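Local coordinates for pyridine synthase TbtD (Thermobispora bispora, PDB 5WA3), which probably forms the pyridine core of a thiopeptide natural product by joining two dehydroalanines of its peptide substrate in a formal aza-[4+2] cycloaddition, at residues A[9-14]-A[60-65]; A[50-55]-A[111-116]; A[43-48]-A[143-148]; A[169-174]-A[323-328]. One frame throughout, in Å; residues are numbered along the deposited sequence.

In the fold
Contacts 1, 2 and 3 share the four-stranded antiparallel sheet and its loops, whereas contact 4 lies in the helical part of the chain. Contact 1 pairs strands 9-16 and 55-62. Contact 3 lays helix 135-159 across edge strand 44-49, which adjoins 55-62; its centre is about 13 Å from that of contact 1. Contact 2 joins loops at the far end of the strands, its centre about 21 Å from that of contact 1. Along the chain the segments of contact 1 alternate with those of contacts 2 and 3, contact 2 is nested inside contact 3, and contact 4 follows. Arg327 of helix 309-327 couples contact 4 to contact 3, joining sheet and helices within one chain.

Contact 1: residues A[9-14]-A[60-65]; sequences RWWRFR and VSTTRE
The indole of Trp10 has Ser61 CB over one face, 3.8 Å from the centroid of its six-membered ring, and Val60 N at its edge near CE3. The Trp11 indole uses its edge instead: with CG beside the backbone N (chi1 -67°), it is swung so that NE1 donates to Thr62 O at 2.8 Å, and that oxygen lies only 1° out of the ring plane. These groups decorate neighbouring antiparallel strands of a four-stranded sheet, with Trp10 and Ser61 on one face, Trp11, Val60 and Thr62 on the other. The register rests on backbone bonds: Trp11 N to Val60 O at 2.9 Å and Val60 N to Trp11 O at 3.1 Å mark one hydrogen-bonded pair, while Trp10 and Ser61 form the non-hydrogen-bonded pair beside it. The axes of the short strand segments 9-14 and 60-62 run at 135°, consistent with twisting or bending where strand 55-62 ends and Thr63 N-caps helix 64-85. There Arg64 crosses the Trp11 indole at a slant, CD standing 4.0 Å from CH2. Tyr45 meets Trp10 edge-to-face. Two donors grip Thr62 O from opposite faces of its carbonyl plane: Trp11 NE1, and Arg9 N at 2.9 Å.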
# COMPACT_ATOMS: atom_id res chain seq x y z
N ARG A 9 7.80 -20.59 8.67
CA ARG A 9 6.51 -20.03 9.13
C ARG A 9 6.51 -18.50 8.93
O ARG A 9 7.54 -17.91 8.59
CB ARG A 9 6.20 -20.40 10.60
CG ARG A 9 6.01 -21.89 10.92
CD ARG A 9 4.76 -22.52 10.29
NE ARG A 9 5.07 -23.83 9.69
CZ ARG A 9 5.19 -24.99 10.34
NH1 ARG A 9 5.02 -25.09 11.66
NH2 ARG A 9 5.49 -26.09 9.65
N TRP A 10 5.34 -17.87 9.11
CA TRP A 10 5.23 -16.39 9.19
C TRP A 10 5.13 -15.97 10.64
O TRP A 10 4.20 -16.38 11.36
CB TRP A 10 4.03 -15.83 8.44
CG TRP A 10 4.15 -15.86 7.02
CD1 TRP A 10 3.53 -16.72 6.17
CD2 TRP A 10 4.95 -14.99 6.22
NE1 TRP A 10 3.90 -16.43 4.86
CE2 TRP A 10 4.76 -15.37 4.87
CE3 TRP A 10 5.78 -13.91 6.51
CZ2 TRP A 10 5.40 -14.73 3.81
CZ3 TRP A 10 6.43 -13.23 5.42
CH2 TRP A 10 6.23 -13.66 4.10
N TRP A 11 6.09 -15.16 11.04
CA TRP A 11 6.25 -14.75 12.40
C TRP A 11 5.85 -13.29 12.44
O TRP A 11 6.10 -12.54 11.49
CB TRP A 11 7.70 -15.00 12.85
CG TRP A 11 8.03 -16.49 12.89
CD1 TRP A 11 8.64 -17.22 11.91
CD2 TRP A 11 7.72 -17.42 13.94
NE1 TRP A 11 8.74 -18.53 12.29
CE2 TRP A 11 8.17 -18.68 13.53
CE3 TRP A 11 7.10 -17.30 15.19
CZ2 TRP A 11 8.03 -19.82 14.33
CZ3 TRP A 11 6.96 -18.44 15.99
CH2 TRP A 11 7.43 -19.67 15.56
N ARG A 12 5.24 -12.89 13.55
CA ARG A 12 4.59 -11.61 13.62
C ARG A 12 5.13 -10.77 14.78
O ARG A 12 5.15 -11.22 15.93
CB ARG A 12 3.08 -11.84 13.75
CG ARG A 12 2.48 -12.70 12.61
CD ARG A 12 0.99 -13.08 12.75
NE ARG A 12 0.68 -13.55 14.10
CZ ARG A 12 -0.54 -13.61 14.62
NH1 ARG A 12 -1.61 -13.28 13.89
NH2 ARG A 12 -0.68 -14.02 15.87
N PHE A 13 5.58 -9.55 14.46
CA PHE A 13 5.87 -8.52 15.48
C PHE A 13 5.03 -7.26 15.41
O PHE A 13 4.73 -6.76 14.34
CB PHE A 13 7.30 -8.08 15.38
CG PHE A 13 8.25 -9.17 15.63
CD1 PHE A 13 8.62 -9.49 16.92
CD2 PHE A 13 8.73 -9.94 14.58
CE1 PHE A 13 9.47 -10.54 17.16
CE2 PHE A 13 9.60 -10.97 14.81
CZ PHE A 13 9.97 -11.27 16.11
N ARG A 14 4.76 -6.70 16.58
CA ARG A 14 4.10 -5.40 16.75
C ARG A 14 5.09 -4.30 17.22
O ARG A 14 5.71 -4.43 18.29
CB ARG A 14 3.05 -5.59 17.83
CG ARG A 14 2.16 -4.42 18.08
CD ARG A 14 1.32 -4.60 19.34
NE ARG A 14 0.59 -3.36 19.53
CZ ARG A 14 -0.57 -3.03 18.96
NH1 ARG A 14 -1.25 -3.89 18.23
NH2 ARG A 14 -1.08 -1.84 19.19
N VAL A 60 7.52 -11.89 8.84
CA VAL A 60 8.81 -12.44 8.37
C VAL A 60 8.82 -13.98 8.38
O VAL A 60 8.43 -14.62 9.38
CB VAL A 60 9.99 -11.81 9.15
CG1 VAL A 60 9.62 -11.51 10.59
CG2 VAL A 60 11.21 -12.69 9.11
N SER A 61 9.28 -14.54 7.26
CA SER A 61 9.22 -16.00 6.97
C SER A 61 10.54 -16.76 7.29
O SER A 61 11.50 -16.69 6.52
CB SER A 61 8.86 -16.19 5.50
OG SER A 61 8.45 -17.52 5.28
N THR A 62 10.59 -17.41 8.45
CA THR A 62 11.73 -18.27 8.87
C THR A 62 11.29 -19.37 9.80
O THR A 62 10.10 -19.56 10.04
CB THR A 62 12.88 -17.54 9.64
OG1 THR A 62 12.41 -16.33 10.25
CG2 THR A 62 14.10 -17.35 8.71
N THR A 63 12.30 -20.10 10.27
CA THR A 63 12.17 -21.16 11.26
C THR A 63 12.25 -20.54 12.63
O THR A 63 12.67 -19.39 12.77
CB THR A 63 13.32 -22.14 11.06
OG1 THR A 63 14.58 -21.46 11.26
CG2 THR A 63 13.27 -22.74 9.60
N ARG A 64 11.86 -21.28 13.66
CA ARG A 64 12.01 -20.77 15.03
C ARG A 64 13.50 -20.55 15.39
O ARG A 64 13.84 -19.68 16.19
CB ARG A 64 11.31 -21.65 16.08
CG ARG A 64 11.05 -20.92 17.40
CD ARG A 64 9.82 -21.41 18.18
NE ARG A 64 10.08 -22.68 18.85
CZ ARG A 64 9.15 -23.55 19.27
NH1 ARG A 64 7.85 -23.31 19.10
NH2 ARG A 64 9.53 -24.68 19.86
N GLU A 65 14.38 -21.33 14.77
CA GLU A 65 15.81 -21.28 15.08
C GLU A 65 16.35 -19.93 14.63
O GLU A 65 17.04 -19.26 15.40
CB GLU A 65 16.59 -22.44 14.42
CG GLU A 65 16.35 -23.84 15.02
CD GLU A 65 15.00 -24.49 14.64
OE1 GLU A 65 14.23 -23.93 13.85
OE2 GLU A 65 14.70 -25.58 15.15

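Contact 2: residues A[50-55]-A[111-116]; sequences WRRGPH and DGPLMP
Arg51 sends CG anti to its backbone N (chi1 -165°), runs straight on through CD and then bends at chi3, which presents NE to the carbonyl of Pro113. The resulting bond from Arg51 NE to Pro113 O measures 2.9 Å and is nearly straight, 165° at the hydrogen, with the oxygen at the edge of the guanidinium and close to its plane. Gly112 CA lies over one face of that guanidinium, 3.7 Å from Arg51 NH2, while the CD methylene of Pro113 comes to 3.5 Å from the same nitrogen. Arg52 bends twice along its chain, at chi2 and chi3, passing CG and CD by the Pro113 carbonyl before NH1 reaches Pro116 O at 3.0 Å in a weak bond. Both arginines occupy the middle of a type II beta turn from Trp50 to Gly53, in the connection between the antiparallel strands 44-49 and 55-62; the turn is closed by Gly53 N to Trp50 O at 3.3 Å. Arg52 takes the positive phi (51°) that the third position of such a turn requires. The facing loop leads from helix 98-108 towards strand 123-128 and has a cis peptide before Pro116. An apolar patch adjoins these bonds: Leu114 CD2 meets the Trp50 ring at its edge, 4.0 Å from CZ3, and lies 4.1 Å from Arg51 CG. Glu108 of helix 98-108 accepts from Trp50 NE1, and Arg14 donates to Arg51 O.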
# COMPACT_ATOMS: atom_id res chain seq x y z
N TRP A 50 -4.21 -0.02 13.32
CA TRP A 50 -4.82 0.97 14.17
C TRP A 50 -5.19 0.40 15.51
O TRP A 50 -5.36 1.14 16.48
CB TRP A 50 -6.12 1.59 13.47
CG TRP A 50 -7.06 0.56 12.98
CD1 TRP A 50 -7.13 0.04 11.70
CD2 TRP A 50 -7.99 -0.20 13.78
NE1 TRP A 50 -8.08 -0.96 11.67
CE2 TRP A 50 -8.60 -1.14 12.93
CE3 TRP A 50 -8.38 -0.15 15.12
CZ2 TRP A 50 -9.53 -2.04 13.39
CZ3 TRP A 50 -9.33 -1.07 15.57
CH2 TRP A 50 -9.87 -2.00 14.71
N ARG A 51 -5.35 -0.92 15.59
CA ARG A 51 -5.93 -1.53 16.78
C ARG A 51 -5.02 -1.33 18.04
O ARG A 51 -3.80 -1.36 17.96
CB ARG A 51 -6.20 -3.00 16.46
CG ARG A 51 -7.11 -3.68 17.45
CD ARG A 51 -7.37 -5.17 17.08
NE ARG A 51 -7.08 -5.95 18.28
CZ ARG A 51 -6.21 -6.94 18.38
NH1 ARG A 51 -5.56 -7.40 17.32
NH2 ARG A 51 -6.04 -7.50 19.56
N ARG A 52 -5.64 -1.03 19.17
CA ARG A 52 -4.87 -0.83 20.41
C ARG A 52 -3.69 0.14 20.29
O ARG A 52 -2.76 0.08 21.09
CB ARG A 52 -4.40 -2.18 20.98
CG ARG A 52 -5.47 -3.28 21.11
CD ARG A 52 -5.26 -4.22 22.32
NE ARG A 52 -3.87 -4.66 22.38
CZ ARG A 52 -3.05 -4.57 23.42
NH1 ARG A 52 -3.46 -4.12 24.61
NH2 ARG A 52 -1.78 -4.97 23.28
N GLY A 53 -3.74 1.05 19.31
CA GLY A 53 -2.78 2.15 19.12
C GLY A 53 -2.19 2.07 17.72
O GLY A 53 -2.12 0.97 17.12
N PRO A 54 -1.82 3.21 17.14
CA PRO A 54 -1.24 3.05 15.79
C PRO A 54 0.08 2.33 15.95
O PRO A 54 0.92 2.70 16.82
CB PRO A 54 -1.03 4.51 15.28
CG PRO A 54 -1.91 5.35 16.13
CD PRO A 54 -2.08 4.64 17.46
N HIS A 55 0.24 1.28 15.16
CA HIS A 55 1.41 0.43 15.24
C HIS A 55 1.83 -0.07 13.89
O HIS A 55 1.08 0.05 12.94
CB HIS A 55 1.11 -0.72 16.18
CG HIS A 55 -0.01 -1.60 15.71
ND1 HIS A 55 -1.27 -1.56 16.27
CD2 HIS A 55 -0.05 -2.55 14.75
CE1 HIS A 55 -2.04 -2.45 15.68
NE2 HIS A 55 -1.32 -3.07 14.76
N ASP A 111 -12.33 -8.66 16.15
CA ASP A 111 -12.62 -9.61 17.26
C ASP A 111 -11.74 -9.43 18.50
O ASP A 111 -12.29 -9.48 19.63
CB ASP A 111 -12.60 -11.08 16.77
CG ASP A 111 -13.65 -11.37 15.69
OD1 ASP A 111 -14.87 -11.19 15.94
OD2 ASP A 111 -13.26 -11.78 14.59
N GLY A 112 -10.42 -9.27 18.30
CA GLY A 112 -9.47 -8.85 19.35
C GLY A 112 -9.80 -7.59 20.18
O GLY A 112 -10.58 -6.74 19.74
N PRO A 113 -9.21 -7.47 21.39
CA PRO A 113 -9.51 -6.32 22.26
C PRO A 113 -9.05 -5.03 21.65
O PRO A 113 -8.16 -5.02 20.79
CB PRO A 113 -8.70 -6.62 23.56
CG PRO A 113 -7.64 -7.58 23.13
CD PRO A 113 -8.28 -8.41 22.05
N LEU A 114 -9.67 -3.95 22.09
CA LEU A 114 -9.56 -2.64 21.42
C LEU A 114 -8.90 -1.57 22.25
O LEU A 114 -8.26 -0.70 21.67
CB LEU A 114 -10.96 -2.11 21.05
CG LEU A 114 -11.77 -2.80 19.98
CD1 LEU A 114 -13.05 -1.98 19.74
CD2 LEU A 114 -10.98 -2.91 18.68
N MET A 115 -9.30 -1.60 23.53
CA MET A 115 -8.74 -1.00 24.74
C MET A 115 -8.22 -2.13 25.66
O MET A 115 -8.81 -3.21 25.69
CB MET A 115 -9.86 -0.35 25.61
CG MET A 115 -10.42 0.98 25.17
SD MET A 115 -9.24 2.35 25.14
CE MET A 115 -9.00 2.43 23.37
N PRO A 116 -7.21 -1.86 26.50
CA PRO A 116 -6.52 -0.59 26.58
C PRO A 116 -5.49 -0.68 25.51
O PRO A 116 -5.29 -1.76 24.93
CB PRO A 116 -5.92 -0.58 27.99
CG PRO A 116 -6.53 -1.77 28.70
CD PRO A 116 -6.75 -2.75 27.59

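Contact 3: residues A[43-48]-A[143-148]; sequences MAYFLR and FYADTT
Tyr144, which packs its CB against the Tyr45 ring and its own ring against Leu47, has a carbonyl oxygen gripped by two donors: Thr147 N at 3.1 Å from Tyr144 O, and NH1 of Arg327. The backbone bond belongs to the helix itself; the guanidinium comes from helix 309-327. The contact proper is apolar. Tyr144 CB lies over one face of Tyr45, 3.9 Å from the ring centroid and 25° off its normal, a CH-pi approach. The two tyrosine rings are neither stacked nor at right angles, their planes inclined by 31°. Leu47 then puts CD2 over a face of Tyr144, 3.5 Å from the centroid, so the Tyr144 side chain bridges two strand residues through separate surfaces, CB for one and ring for the other. With CG set between the backbone N and the carbonyl carbon (chi1 56°), Phe46 brings CE1 to 3.5 Å from Thr148 CG2, although its CB points away from the helix. Ala145 adds its CB 4.5 Å from Tyr45 CD1. Helix 135-159 thus crosses the edge strand 44-49 of the sheet, the segment axes nearly perpendicular; the strand's neighbour in the sheet is strand 55-62. Helix 22-35 packs on Phe46 through Ile26 and Phe34, and Arg327 of helix 309-327 forms a cation-pi contact with the same ring.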
# COMPACT_ATOMS: atom_id res chain seq x y z
N MET A 43 12.43 -13.11 3.02
CA MET A 43 10.98 -12.95 2.82
C MET A 43 10.37 -12.27 4.06
O MET A 43 10.07 -12.92 5.09
CB MET A 43 10.28 -14.31 2.55
CG MET A 43 9.25 -14.31 1.43
SD MET A 43 10.03 -14.72 -0.14
CE MET A 43 9.64 -16.48 -0.35
N ALA A 44 10.17 -10.97 3.95
CA ALA A 44 9.61 -10.18 5.04
C ALA A 44 9.06 -8.81 4.59
O ALA A 44 9.63 -8.18 3.69
CB ALA A 44 10.67 -9.98 6.11
N TYR A 45 7.99 -8.36 5.25
CA TYR A 45 7.27 -7.10 4.92
C TYR A 45 6.58 -6.56 6.17
O TYR A 45 6.51 -7.25 7.19
CB TYR A 45 6.21 -7.35 3.79
CG TYR A 45 5.09 -8.32 4.17
CD1 TYR A 45 5.21 -9.71 3.96
CD2 TYR A 45 3.93 -7.86 4.73
CE1 TYR A 45 4.19 -10.60 4.33
CE2 TYR A 45 2.90 -8.74 5.09
CZ TYR A 45 3.03 -10.10 4.89
OH TYR A 45 1.98 -10.88 5.28
N PHE A 46 5.99 -5.38 6.06
CA PHE A 46 5.26 -4.75 7.16
C PHE A 46 3.94 -3.99 6.69
O PHE A 46 3.90 -3.46 5.56
CB PHE A 46 6.21 -3.80 7.87
CG PHE A 46 6.80 -2.78 6.96
CD1 PHE A 46 7.95 -3.05 6.26
CD2 PHE A 46 6.15 -1.58 6.73
CE1 PHE A 46 8.50 -2.12 5.36
CE2 PHE A 46 6.68 -0.65 5.85
CZ PHE A 46 7.86 -0.93 5.16
N LEU A 47 2.91 -3.94 7.57
CA LEU A 47 1.66 -3.20 7.30
C LEU A 47 1.32 -2.17 8.38
O LEU A 47 1.60 -2.39 9.54
CB LEU A 47 0.46 -4.16 7.14
CG LEU A 47 0.62 -5.20 6.04
CD1 LEU A 47 -0.46 -6.29 6.06
CD2 LEU A 47 0.73 -4.54 4.68
N ARG A 48 0.63 -1.07 7.99
CA ARG A 48 0.07 -0.15 8.98
C ARG A 48 -1.19 -0.73 9.65
O ARG A 48 -1.82 -1.55 9.10
CB ARG A 48 -0.16 1.22 8.36
CG ARG A 48 1.10 2.01 8.11
CD ARG A 48 1.35 2.71 6.75
NE ARG A 48 1.77 4.07 7.11
CZ ARG A 48 2.70 4.82 6.53
NH1 ARG A 48 3.38 4.44 5.46
NH2 ARG A 48 2.93 6.03 7.03
N PHE A 143 3.40 -10.53 -2.91
CA PHE A 143 3.34 -9.15 -3.44
C PHE A 143 3.92 -8.12 -2.43
O PHE A 143 4.69 -7.22 -2.81
CB PHE A 143 1.90 -8.74 -3.96
CG PHE A 143 1.70 -7.24 -4.09
CD1 PHE A 143 2.23 -6.54 -5.15
CD2 PHE A 143 1.10 -6.51 -3.07
CE1 PHE A 143 2.12 -5.15 -5.24
CE2 PHE A 143 1.02 -5.12 -3.13
CZ PHE A 143 1.53 -4.43 -4.23
N TYR A 144 3.54 -8.23 -1.16
CA TYR A 144 3.96 -7.20 -0.21
C TYR A 144 5.49 -7.21 -0.12
O TYR A 144 6.13 -6.16 -0.25
CB TYR A 144 3.30 -7.38 1.18
CG TYR A 144 1.87 -6.84 1.40
CD1 TYR A 144 1.47 -5.57 0.93
CD2 TYR A 144 0.93 -7.57 2.16
CE1 TYR A 144 0.19 -5.08 1.16
CE2 TYR A 144 -0.35 -7.08 2.41
CZ TYR A 144 -0.73 -5.83 1.89
OH TYR A 144 -2.01 -5.33 2.14
N ALA A 145 6.07 -8.42 0.07
CA ALA A 145 7.53 -8.63 0.17
C ALA A 145 8.26 -8.14 -1.06
O ALA A 145 9.20 -7.37 -0.94
CB ALA A 145 7.84 -10.10 0.37
N ASP A 146 7.81 -8.56 -2.24
CA ASP A 146 8.37 -8.07 -3.52
C ASP A 146 8.41 -6.55 -3.71
O ASP A 146 9.17 -6.05 -4.55
CB ASP A 146 7.58 -8.66 -4.69
CG ASP A 146 8.24 -9.84 -5.30
OD1 ASP A 146 9.05 -9.65 -6.25
OD2 ASP A 146 7.92 -10.96 -4.84
N THR A 147 7.56 -5.81 -2.98
CA THR A 147 7.40 -4.37 -3.19
C THR A 147 7.93 -3.51 -2.07
O THR A 147 7.87 -2.26 -2.14
CB THR A 147 5.92 -4.04 -3.49
OG1 THR A 147 5.06 -4.53 -2.44
CG2 THR A 147 5.54 -4.68 -4.81
N THR A 148 8.50 -4.16 -1.06
CA THR A 148 9.14 -3.44 0.04
C THR A 148 10.25 -2.48 -0.41
O THR A 148 10.33 -1.35 0.12
CB THR A 148 9.64 -4.37 1.12
OG1 THR A 148 8.72 -5.47 1.31
CG2 THR A 148 9.78 -3.58 2.42

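Contact 4: residues A[169-174]-A[323-328]; sequences FDLVVA and LHLTRL
Leu325 points its CB toward segment 169-174, and from there the chain runs to CG, anti to the carbonyl carbon (chi1 -62°), where it forks. One branch, CD1, meets Val172 CG2 at 3.9 Å; the other, CD2, meets Leu171 CD1, also at 3.9 Å. The fork therefore reaches two successive residues of the opposite helix, crossing Val172 at about a right angle but running antiparallel alongside the Leu171 side chain. Leu171 CD1 has further partners besides Leu325: it is 4.2 Å from His324 CD2 and 4.2 Å from Leu328 CD1. Leu171 CD1 approaches the His324 imidazole obliquely, nearest to CD2. Leucines, a valine and a ring carbon of His324 thus form the seam between helices 164-178 and 309-327, whose segments 169-174 and 323-327 run antiparallel (170° between their directions). The closest approach of these segment axes is 11.1 Å, and the nearest CA pair, Leu171 and Leu325, stands at 8.7 Å. At that spacing the side-chain ends do the touching, which agrees with the modest 153 Å² buried. The surroundings are also helical: Trp249 of helix 244-265 meets both Leu171 and the His324 ring, while Leu191 of helix 184-199 touches Val172. Contacts made by methyl groups and an imidazole carbon carry no directional bond between the two segments, so the contact itself probably contributes through shape and the exclusion of water from a buried site, consistent with ordinary hydrophobic core packing.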
# COMPACT_ATOMS: atom_id res chain seq x y z
N PHE A 169 -0.62 8.85 -7.94
CA PHE A 169 -1.10 9.06 -9.29
C PHE A 169 -0.34 8.20 -10.29
O PHE A 169 -0.94 7.33 -10.92
CB PHE A 169 -1.03 10.55 -9.63
CG PHE A 169 -1.74 10.92 -10.89
CD1 PHE A 169 -3.04 11.44 -10.83
CD2 PHE A 169 -1.12 10.77 -12.13
CE1 PHE A 169 -3.70 11.79 -12.00
CE2 PHE A 169 -1.77 11.14 -13.30
CZ PHE A 169 -3.07 11.64 -13.24
N ASP A 170 0.98 8.39 -10.38
CA ASP A 170 1.85 7.68 -11.37
C ASP A 170 1.65 6.15 -11.32
O ASP A 170 1.65 5.46 -12.34
CB ASP A 170 3.35 7.96 -11.11
CG ASP A 170 3.70 9.44 -10.89
OD1 ASP A 170 3.03 10.33 -11.46
OD2 ASP A 170 4.67 9.72 -10.13
N LEU A 171 1.49 5.64 -10.10
CA LEU A 171 1.41 4.22 -9.86
C LEU A 171 0.10 3.64 -10.29
O LEU A 171 0.08 2.62 -10.99
CB LEU A 171 1.66 3.92 -8.38
CG LEU A 171 3.09 4.19 -7.91
CD1 LEU A 171 3.15 4.28 -6.39
CD2 LEU A 171 4.01 3.10 -8.45
N VAL A 172 -0.99 4.29 -9.85
CA VAL A 172 -2.38 3.90 -10.20
C VAL A 172 -2.51 3.91 -11.70
O VAL A 172 -2.94 2.93 -12.30
CB VAL A 172 -3.43 4.86 -9.61
CG1 VAL A 172 -4.76 4.80 -10.35
CG2 VAL A 172 -3.65 4.55 -8.14
N VAL A 173 -2.11 5.02 -12.29
CA VAL A 173 -2.20 5.19 -13.74
C VAL A 173 -1.43 4.07 -14.46
O VAL A 173 -1.97 3.37 -15.32
CB VAL A 173 -1.66 6.58 -14.14
CG1 VAL A 173 -1.47 6.69 -15.65
CG2 VAL A 173 -2.61 7.67 -13.63
N ALA A 174 -0.17 3.89 -14.08
CA ALA A 174 0.67 2.90 -14.72
C ALA A 174 0.04 1.51 -14.68
O ALA A 174 -0.05 0.84 -15.71
CB ALA A 174 2.02 2.87 -14.05
N LEU A 323 -3.57 -1.37 -1.94
CA LEU A 323 -2.95 -1.77 -0.67
C LEU A 323 -1.49 -1.18 -0.51
O LEU A 323 -1.08 -0.64 0.56
CB LEU A 323 -2.96 -3.28 -0.53
CG LEU A 323 -4.36 -3.89 -0.22
CD1 LEU A 323 -4.46 -5.37 -0.58
CD2 LEU A 323 -4.87 -3.75 1.21
N HIS A 324 -0.75 -1.21 -1.61
CA HIS A 324 0.54 -0.54 -1.65
C HIS A 324 0.45 0.88 -1.18
O HIS A 324 1.22 1.28 -0.32
CB HIS A 324 1.13 -0.50 -3.06
CG HIS A 324 2.50 0.08 -3.08
ND1 HIS A 324 3.58 -0.59 -2.56
CD2 HIS A 324 2.94 1.29 -3.46
CE1 HIS A 324 4.65 0.18 -2.67
NE2 HIS A 324 4.29 1.32 -3.22
N LEU A 325 -0.46 1.65 -1.78
CA LEU A 325 -0.55 3.07 -1.48
C LEU A 325 -0.95 3.26 -0.01
O LEU A 325 -0.51 4.24 0.63
CB LEU A 325 -1.59 3.72 -2.35
CG LEU A 325 -1.41 3.75 -3.84
CD1 LEU A 325 -2.58 4.52 -4.43
CD2 LEU A 325 -0.13 4.42 -4.24
N THR A 326 -1.76 2.34 0.54
CA THR A 326 -2.14 2.47 1.95
C THR A 326 -0.88 2.43 2.84
O THR A 326 -0.73 3.20 3.80
CB THR A 326 -3.10 1.37 2.40
OG1 THR A 326 -4.29 1.34 1.59
CG2 THR A 326 -3.46 1.56 3.86
N ARG A 327 0.00 1.53 2.44
CA ARG A 327 1.23 1.23 3.10
C ARG A 327 2.19 2.37 3.05
O ARG A 327 2.94 2.53 4.02
CB ARG A 327 1.88 0.02 2.43
CG ARG A 327 2.86 -0.73 3.28
CD ARG A 327 3.33 -1.94 2.53
NE ARG A 327 4.57 -2.52 3.07
CZ ARG A 327 5.33 -3.40 2.43
NH1 ARG A 327 5.03 -3.85 1.19
NH2 ARG A 327 6.40 -3.86 3.05
N LEU A 328 2.18 3.13 1.94
CA LEU A 328 2.93 4.39 1.79
C LEU A 328 2.32 5.54 2.57
O LEU A 328 2.86 6.67 2.49
CB LEU A 328 3.01 4.87 0.33
CG LEU A 328 3.44 3.85 -0.73
CD1 LEU A 328 3.41 4.39 -2.16
CD2 LEU A 328 4.82 3.31 -0.39